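Local atomic coordinates of protein argonaute (Marinitoga piezophila, PDB entry 5I4A), a protein that uses short RNA guides with a 5' hydroxyl to bind complementary single-stranded DNA or RNA and cleaves the bound target. Residues I17-F22 / K74-K79; N513-R518 / T591-E596; D555-W560 / I570-T575. One frame throughout, in Å; residues are numbered along the deposited sequence.

Contact 1 of 3, residues I17-F22 / K74-K79; sequences IKRLYF and KEEIIK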
# COMPACT_ATOMS: atom_id res chain seq x y z
N ILE A 17 17.38 -0.38 29.02
CA ILE A 17 16.54 -1.56 29.24
C ILE A 17 17.14 -2.36 30.38
O ILE A 17 18.36 -2.55 30.45
CB ILE A 17 16.44 -2.42 27.96
CG1 ILE A 17 15.79 -1.62 26.83
CG2 ILE A 17 15.67 -3.71 28.23
CD1 ILE A 17 14.48 -0.97 27.22
N LYS A 18 16.28 -2.82 31.29
CA LYS A 18 16.68 -3.66 32.40
C LYS A 18 16.21 -5.09 32.15
O LYS A 18 15.06 -5.30 31.75
CB LYS A 18 16.12 -3.14 33.73
CG LYS A 18 16.53 -3.98 34.93
CD LYS A 18 16.77 -3.12 36.17
CE LYS A 18 15.55 -3.08 37.08
NZ LYS A 18 15.83 -2.31 38.32
N ARG A 19 17.09 -6.06 32.38
CA ARG A 19 16.76 -7.47 32.22
C ARG A 19 16.87 -8.16 33.57
O ARG A 19 17.95 -8.22 34.16
CB ARG A 19 17.68 -8.14 31.19
CG ARG A 19 17.37 -9.62 30.98
CD ARG A 19 17.83 -10.13 29.62
NE ARG A 19 19.23 -9.80 29.33
CZ ARG A 19 19.63 -9.19 28.23
NH1 ARG A 19 18.76 -8.85 27.29
NH2 ARG A 19 20.92 -8.94 28.05
N LEU A 20 15.74 -8.66 34.06
CA LEU A 20 15.65 -9.35 35.34
C LEU A 20 15.53 -10.85 35.11
O LEU A 20 14.99 -11.29 34.10
CB LEU A 20 14.45 -8.85 36.15
CG LEU A 20 14.32 -7.34 36.31
CD1 LEU A 20 13.06 -7.00 37.09
CD2 LEU A 20 15.54 -6.77 37.00
N TYR A 21 16.03 -11.63 36.07
CA TYR A 21 16.08 -13.08 35.95
C TYR A 21 15.32 -13.73 37.10
O TYR A 21 15.27 -13.20 38.22
CB TYR A 21 17.52 -13.59 35.93
CG TYR A 21 18.27 -13.25 34.66
CD1 TYR A 21 18.90 -12.02 34.52
CD2 TYR A 21 18.34 -14.15 33.61
CE1 TYR A 21 19.59 -11.70 33.36
CE2 TYR A 21 19.03 -13.84 32.45
CZ TYR A 21 19.65 -12.62 32.33
OH TYR A 21 20.33 -12.31 31.18
N PHE A 22 14.75 -14.90 36.82
CA PHE A 22 14.00 -15.68 37.79
C PHE A 22 14.31 -17.15 37.58
O PHE A 22 14.59 -17.59 36.46
CB PHE A 22 12.48 -15.43 37.67
CG PHE A 22 12.09 -13.99 37.79
CD1 PHE A 22 12.10 -13.16 36.68
CD2 PHE A 22 11.72 -13.46 39.01
CE1 PHE A 22 11.75 -11.83 36.79
CE2 PHE A 22 11.36 -12.13 39.13
CZ PHE A 22 11.38 -11.31 38.02
N LYS A 74 21.04 -12.03 39.28
CA LYS A 74 21.53 -11.49 38.02
C LYS A 74 20.62 -10.38 37.50
O LYS A 74 19.40 -10.53 37.44
CB LYS A 74 21.64 -12.61 36.98
CG LYS A 74 22.41 -12.24 35.73
CD LYS A 74 22.36 -13.38 34.72
CE LYS A 74 23.45 -13.25 33.67
NZ LYS A 74 23.44 -14.40 32.72
N GLU A 75 21.23 -9.25 37.12
CA GLU A 75 20.54 -8.14 36.49
C GLU A 75 21.45 -7.52 35.45
O GLU A 75 22.67 -7.51 35.60
CB GLU A 75 20.10 -7.07 37.50
CG GLU A 75 18.86 -7.42 38.28
CD GLU A 75 18.35 -6.25 39.10
OE1 GLU A 75 18.88 -5.13 38.93
OE2 GLU A 75 17.43 -6.45 39.92
N GLU A 76 20.84 -7.00 34.39
CA GLU A 76 21.59 -6.41 33.29
C GLU A 76 20.90 -5.13 32.83
O GLU A 76 19.67 -5.03 32.84
CB GLU A 76 21.72 -7.40 32.12
CG GLU A 76 22.56 -8.62 32.46
CD GLU A 76 22.27 -9.80 31.56
OE1 GLU A 76 21.11 -9.94 31.12
OE2 GLU A 76 23.21 -10.58 31.29
N ILE A 77 21.71 -4.16 32.44
CA ILE A 77 21.23 -2.86 31.97
C ILE A 77 21.83 -2.63 30.59
O ILE A 77 23.05 -2.60 30.43
CB ILE A 77 21.61 -1.73 32.94
CG1 ILE A 77 20.74 -1.82 34.20
CG2 ILE A 77 21.45 -0.38 32.26
CD1 ILE A 77 21.49 -1.52 35.48
N ILE A 78 20.96 -2.49 29.59
CA ILE A 78 21.37 -2.27 28.21
C ILE A 78 20.93 -0.87 27.81
O ILE A 78 19.73 -0.57 27.80
CB ILE A 78 20.78 -3.33 27.26
CG1 ILE A 78 20.83 -4.72 27.91
CG2 ILE A 78 21.51 -3.33 25.93
CD1 ILE A 78 22.23 -5.22 28.19
N LYS A 79 21.90 -0.02 27.49
CA LYS A 79 21.57 1.32 27.03
C LYS A 79 21.01 1.28 25.62
O LYS A 79 21.38 0.43 24.80
CB LYS A 79 22.81 2.21 27.06
CG LYS A 79 23.46 2.30 28.42
CD LYS A 79 24.85 2.86 28.30
CE LYS A 79 25.41 3.24 29.65
NZ LYS A 79 26.53 4.20 29.46
O HOH W 1 16.92 -10.67 38.64

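Contact 2 of 3, residues N513-R518 / T591-E596; sequences NVFILR and TDYTIE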
# COMPACT_ATOMS: atom_id res chain seq x y z
N ASN A 513 22.95 10.30 -11.36
CA ASN A 513 22.43 9.98 -10.04
C ASN A 513 21.44 8.83 -10.16
O ASN A 513 20.76 8.68 -11.18
CB ASN A 513 21.76 11.19 -9.40
CG ASN A 513 22.62 12.44 -9.49
OD1 ASN A 513 23.56 12.62 -8.72
ND2 ASN A 513 22.28 13.32 -10.44
N VAL A 514 21.35 8.02 -9.11
CA VAL A 514 20.48 6.85 -9.07
C VAL A 514 19.67 6.89 -7.79
O VAL A 514 20.24 6.85 -6.69
CB VAL A 514 21.27 5.54 -9.18
CG1 VAL A 514 20.33 4.35 -9.10
CG2 VAL A 514 22.07 5.49 -10.47
N PHE A 515 18.35 6.97 -7.92
CA PHE A 515 17.44 6.99 -6.79
C PHE A 515 16.91 5.58 -6.56
O PHE A 515 16.26 5.01 -7.44
CB PHE A 515 16.27 7.96 -7.04
CG PHE A 515 16.68 9.41 -7.09
CD1 PHE A 515 17.47 9.89 -8.12
CD2 PHE A 515 16.24 10.29 -6.12
CE1 PHE A 515 17.84 11.22 -8.17
CE2 PHE A 515 16.61 11.63 -6.17
CZ PHE A 515 17.40 12.09 -7.20
N ILE A 516 17.20 5.02 -5.39
CA ILE A 516 16.73 3.69 -5.02
C ILE A 516 15.66 3.88 -3.96
O ILE A 516 15.96 4.19 -2.80
CB ILE A 516 17.86 2.78 -4.53
CG1 ILE A 516 18.89 2.55 -5.64
CG2 ILE A 516 17.31 1.45 -4.05
CD1 ILE A 516 20.03 3.56 -5.63
N LEU A 517 14.40 3.70 -4.35
CA LEU A 517 13.27 3.84 -3.45
C LEU A 517 12.81 2.45 -3.04
O LEU A 517 12.53 1.60 -3.89
CB LEU A 517 12.14 4.62 -4.12
CG LEU A 517 12.56 5.72 -5.09
CD1 LEU A 517 11.33 6.36 -5.74
CD2 LEU A 517 13.42 6.78 -4.41
N ARG A 518 12.73 2.22 -1.73
CA ARG A 518 12.44 0.91 -1.18
C ARG A 518 11.07 0.91 -0.51
O ARG A 518 10.75 1.83 0.26
CB ARG A 518 13.52 0.50 -0.17
CG ARG A 518 13.24 -0.77 0.61
CD ARG A 518 13.23 -2.00 -0.29
NE ARG A 518 13.14 -3.23 0.50
CZ ARG A 518 14.19 -3.98 0.82
NH1 ARG A 518 15.41 -3.64 0.42
NH2 ARG A 518 14.01 -5.07 1.55
N THR A 591 24.56 12.00 -3.66
CA THR A 591 24.29 12.82 -4.82
C THR A 591 24.61 14.28 -4.51
O THR A 591 24.85 14.66 -3.35
CB THR A 591 22.83 12.70 -5.28
OG1 THR A 591 21.97 13.23 -4.27
CG2 THR A 591 22.45 11.25 -5.56
N ASP A 592 24.62 15.11 -5.55
CA ASP A 592 24.77 16.55 -5.39
C ASP A 592 23.47 17.24 -5.03
O ASP A 592 23.44 18.47 -4.90
CB ASP A 592 25.36 17.15 -6.66
CG ASP A 592 26.71 16.54 -7.01
OD1 ASP A 592 27.43 16.10 -6.09
OD2 ASP A 592 27.05 16.51 -8.21
N TYR A 593 22.38 16.49 -4.87
CA TYR A 593 21.11 17.05 -4.45
C TYR A 593 21.05 17.13 -2.93
O TYR A 593 21.58 16.27 -2.23
CB TYR A 593 19.95 16.19 -4.95
CG TYR A 593 19.72 16.23 -6.44
CD1 TYR A 593 19.30 17.40 -7.06
CD2 TYR A 593 19.90 15.10 -7.22
CE1 TYR A 593 19.08 17.44 -8.42
CE2 TYR A 593 19.68 15.14 -8.59
CZ TYR A 593 19.27 16.31 -9.18
OH TYR A 593 19.05 16.35 -10.54
N THR A 594 20.41 18.18 -2.44
CA THR A 594 20.11 18.26 -1.02
C THR A 594 18.96 17.30 -0.70
O THR A 594 18.26 16.82 -1.59
CB THR A 594 19.73 19.68 -0.62
OG1 THR A 594 18.44 20.00 -1.15
CG2 THR A 594 20.75 20.68 -1.15
N ILE A 595 18.78 17.04 0.59
CA ILE A 595 17.65 16.22 1.03
C ILE A 595 16.35 16.82 0.53
O ILE A 595 15.51 16.13 -0.05
CB ILE A 595 17.66 16.06 2.56
CG1 ILE A 595 18.97 15.42 3.04
CG2 ILE A 595 16.47 15.24 3.02
CD1 ILE A 595 19.28 14.11 2.35
N GLU A 596 16.18 18.13 0.73
CA GLU A 596 14.96 18.81 0.30
C GLU A 596 14.69 18.60 -1.18
O GLU A 596 13.54 18.40 -1.59
CB GLU A 596 15.05 20.31 0.62
CG GLU A 596 15.11 20.65 2.10
CD GLU A 596 16.51 20.55 2.67
OE1 GLU A 596 17.45 20.23 1.92
OE2 GLU A 596 16.67 20.80 3.89

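Contact 3 of 3, residues D555-W560 / I570-T575; sequences DDLKEW and IYYPKT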
# COMPACT_ATOMS: atom_id res chain seq x y z
N ASP A 555 -5.84 18.24 11.20
CA ASP A 555 -5.69 19.27 10.19
C ASP A 555 -5.58 18.63 8.81
O ASP A 555 -5.26 17.45 8.66
CB ASP A 555 -4.46 20.13 10.47
CG ASP A 555 -4.55 20.87 11.78
OD1 ASP A 555 -5.66 21.32 12.14
OD2 ASP A 555 -3.51 21.00 12.46
N ASP A 556 -5.86 19.44 7.78
CA ASP A 556 -5.76 18.99 6.40
C ASP A 556 -4.31 19.14 5.94
O ASP A 556 -3.80 20.26 5.83
CB ASP A 556 -6.70 19.78 5.49
CG ASP A 556 -6.57 19.38 4.03
OD1 ASP A 556 -6.35 18.18 3.77
OD2 ASP A 556 -6.67 20.26 3.16
N LEU A 557 -3.66 18.01 5.66
CA LEU A 557 -2.28 17.99 5.19
C LEU A 557 -2.16 17.47 3.77
O LEU A 557 -1.04 17.23 3.30
CB LEU A 557 -1.43 17.14 6.14
CG LEU A 557 -1.47 17.56 7.61
CD1 LEU A 557 -0.85 16.49 8.49
CD2 LEU A 557 -0.76 18.88 7.80
N LYS A 558 -3.28 17.29 3.07
CA LYS A 558 -3.23 16.76 1.71
C LYS A 558 -2.44 17.70 0.80
O LYS A 558 -2.64 18.92 0.82
CB LYS A 558 -4.64 16.54 1.17
CG LYS A 558 -5.50 15.61 2.01
CD LYS A 558 -6.50 14.87 1.13
CE LYS A 558 -7.64 14.28 1.94
NZ LYS A 558 -8.63 15.31 2.34
N GLU A 559 -1.54 17.11 0.01
CA GLU A 559 -0.62 17.79 -0.90
C GLU A 559 0.47 18.57 -0.17
O GLU A 559 1.16 19.38 -0.80
CB GLU A 559 -1.36 18.71 -1.88
CG GLU A 559 -2.42 17.98 -2.70
CD GLU A 559 -3.15 18.89 -3.67
OE1 GLU A 559 -4.35 19.16 -3.46
OE2 GLU A 559 -2.51 19.34 -4.65
N TRP A 560 0.64 18.34 1.13
CA TRP A 560 1.69 18.97 1.91
C TRP A 560 2.82 17.98 2.18
O TRP A 560 2.59 16.78 2.36
CB TRP A 560 1.15 19.51 3.23
CG TRP A 560 0.41 20.79 3.09
CD1 TRP A 560 -0.91 20.95 2.82
CD2 TRP A 560 0.96 22.11 3.23
NE1 TRP A 560 -1.23 22.29 2.77
CE2 TRP A 560 -0.09 23.02 3.02
CE3 TRP A 560 2.24 22.60 3.50
CZ2 TRP A 560 0.10 24.40 3.07
CZ3 TRP A 560 2.42 23.97 3.55
CH2 TRP A 560 1.36 24.85 3.34
N ILE A 570 7.42 13.41 5.49
CA ILE A 570 6.13 12.78 5.22
C ILE A 570 5.39 13.64 4.22
O ILE A 570 5.26 14.85 4.43
CB ILE A 570 5.28 12.61 6.49
CG1 ILE A 570 6.05 11.89 7.59
CG2 ILE A 570 4.00 11.84 6.18
CD1 ILE A 570 5.25 11.74 8.85
N TYR A 571 4.91 13.04 3.14
CA TYR A 571 4.00 13.72 2.25
C TYR A 571 2.63 13.05 2.29
O TYR A 571 2.52 11.84 2.53
CB TYR A 571 4.54 13.79 0.81
CG TYR A 571 4.50 12.50 0.01
CD1 TYR A 571 3.33 12.09 -0.64
CD2 TYR A 571 5.63 11.72 -0.14
CE1 TYR A 571 3.30 10.93 -1.38
CE2 TYR A 571 5.61 10.56 -0.89
CZ TYR A 571 4.44 10.16 -1.51
OH TYR A 571 4.41 9.01 -2.25
N TYR A 572 1.60 13.86 2.10
CA TYR A 572 0.22 13.38 2.07
C TYR A 572 -0.33 13.66 0.68
O TYR A 572 -0.70 14.80 0.37
CB TYR A 572 -0.62 14.08 3.15
CG TYR A 572 -0.17 13.78 4.56
CD1 TYR A 572 0.94 14.41 5.11
CD2 TYR A 572 -0.84 12.85 5.34
CE1 TYR A 572 1.36 14.14 6.39
CE2 TYR A 572 -0.43 12.56 6.63
CZ TYR A 572 0.67 13.21 7.15
OH TYR A 572 1.09 12.93 8.43
N PRO A 573 -0.39 12.65 -0.19
CA PRO A 573 -0.79 12.90 -1.58
C PRO A 573 -2.27 13.25 -1.67
O PRO A 573 -3.08 12.92 -0.80
CB PRO A 573 -0.49 11.57 -2.28
CG PRO A 573 -0.60 10.55 -1.18
CD PRO A 573 -0.11 11.23 0.06
N LYS A 574 -2.62 13.94 -2.76
CA LYS A 574 -4.00 14.32 -2.98
C LYS A 574 -4.87 13.07 -3.12
O LYS A 574 -4.52 12.12 -3.82
CB LYS A 574 -4.13 15.19 -4.23
CG LYS A 574 -5.56 15.68 -4.47
CD LYS A 574 -5.62 16.80 -5.51
CE LYS A 574 -5.60 16.26 -6.93
NZ LYS A 574 -4.30 15.62 -7.28
N THR A 575 -6.01 13.08 -2.43
CA THR A 575 -6.90 11.93 -2.40
C THR A 575 -8.29 12.42 -2.04
O THR A 575 -8.45 13.33 -1.22
CB THR A 575 -6.41 10.89 -1.37
OG1 THR A 575 -5.04 10.56 -1.63
CG2 THR A 575 -7.24 9.63 -1.46

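Contact 1 of 3, residues I17-F22 / K74-K79
A single carboxylate oxygen of Glu76 gathers two side chains of the opposing strand. Arg19 NE donates to Glu76 OE1 at 2.6 Å, close to the guanidinium plane and nearly along the C-O axis of the acceptor, and forms a salt bridge; the second bond to this oxygen, from Arg19 NH2, is weak. Tyr21 OH gives its proton to the same OE1 over a short 2.5 Å. The ring plane stands 71° from the carboxylate, which meets it at the hydroxyl end. With CG anti to the backbone N (chi1 -179°) and a bend at chi3, Arg19 brings its NE to Glu76 OE1, while its NH1 bridges to Glu54 of strand 51-56. Lys74 lays its aliphatic chain over one face of Tyr21, CD lying 3.6 Å from the ring centroid in a CH-pi contact. On the other face of the sheet, Leu20 CD2 rests against the carboxylate of Glu75, whose OE2 pairs with Lys71. Backbone bonds join Ile17 with Ile78 and Arg19 with Glu76, the two hydrogen-bonded pairs flanking the non-hydrogen-bonded pair Lys18-Ile77. This is antiparallel pairing of an inner strand with an edge strand in the four-stranded sheet of the N-terminal domain.

Contact 2 of 3, residues N513-R518 / T591-E596
Asn513 and Phe515, at the start of an inner strand of the PIWI sheet, meet Thr591 and Tyr593 of the loop leading into helix 595-605 in a small side-chain contact that contains no hydrogen bond between the two segments. The amide of Asn513 touches both loop residues, each with a different end: its OD1 faces the aliphatic part of Thr591, 3.5 Å from CB, with CG2 of the same threonine almost as near. The other end of the amide meets the tyrosine, Asn513 ND2 approaching Tyr593 CE2 to 3.7 Å with amide and ring planes 56° apart. The bond from Asn513 ND2 to Asn443 OD1, on the neighbouring strand 443-452, fixes the rotation of the amide in part; Asn443 ND2 also donates to Tyr593 OH. Asn513 OD1 is then left against carbon, buried without a polar partner. With an alanine here in place of Asn513, Asn443 OD1 is likely to lose this donor, and Thr591 and the Tyr593 ring the amide that packs against them. The strand belongs to the central sheet of the RNase H fold, and the loop carries the chain from strand 582-589 to a helix whose Ile598 and Gln601 touch both aromatic residues. Phe515, with CG anti to its carbonyl carbon (chi1 -67°), brings the far end of its ring to the tyrosine, CZ lying 3.9 Å from Tyr593 CD2, and the two side chains cross at about a right angle. Within the loop, Thr591 OG1 accepts a weak bond from Tyr593 N and also pairs with Asn589.

Contact 3 of 3, residues D555-W560 / I570-T575
Leu557 and Tyr572 both set CG anti to the carbonyl carbon (chi1 -56° and -64°), and their side chains run alongside each other in the same direction. Leu557 CB sits over one face of the Tyr572 ring, 4.0 Å from its centroid in a CH-pi contact displaced toward the rim, and CD1 continues along the ring past CE1 and CZ. The phenol end is anchored beyond the segments, where its hydroxyl bonds to the carbonyl of Ile551. Two backbone bonds join the chains beside this pair. Tyr572 N donates to Trp560 O at 3.1 Å, and Glu559 N to Tyr572 O at 2.5 Å, a length to be read with caution, so that Tyr572 uses both its amide and its carbonyl. A type II turn from Leu557 to Trp560, closed by Trp560 N on Leu557 O, presents these groups; Glu559 takes the positive phi (70°) of its third position. Just before it, Asp556 OD1 accepts from Lys558 N, forming an Asx turn. At the turn, the methylenes of Glu559 and Lys574 lie side by side, Glu559 CG 3.6 Å from Lys574 CB, whereas Lys574, bent at chi3 and chi4, bonds through NZ to Asn616. Lys558 passes its chain by Thr575, with CE 3.4 Å from Thr575 O. The turn is tied to Tyr572, next to the hairpin of strands 560-565 and 568-571. The charges of Glu559 and Lys574 are too far apart for a salt bridge and probably add at most a weak attraction, while backbone bonds and hydrocarbon packing carry the contact.

Contact 1, in the N-terminal domain, is the most peripheral, its centre about 39 Å from that of the chain; with several exposed residues, it joins regular strand pairing to charged side chains. Contacts 2 and 3 both reach the mixed sheet of the PIWI domain, their nearest atoms about 8 Å apart. Contact 2 sets a buried inner strand against a more open loop through side chains alone. Contact 3 lies nearest the chain centre, about 16 Å between centres, with no exposed residue among those that touch; it fastens a turn to the chain around Tyr572 largely by backbone bonds. Its nearest atom is about 7 Å from the bound nucleic acid, against about 11 Å for the others.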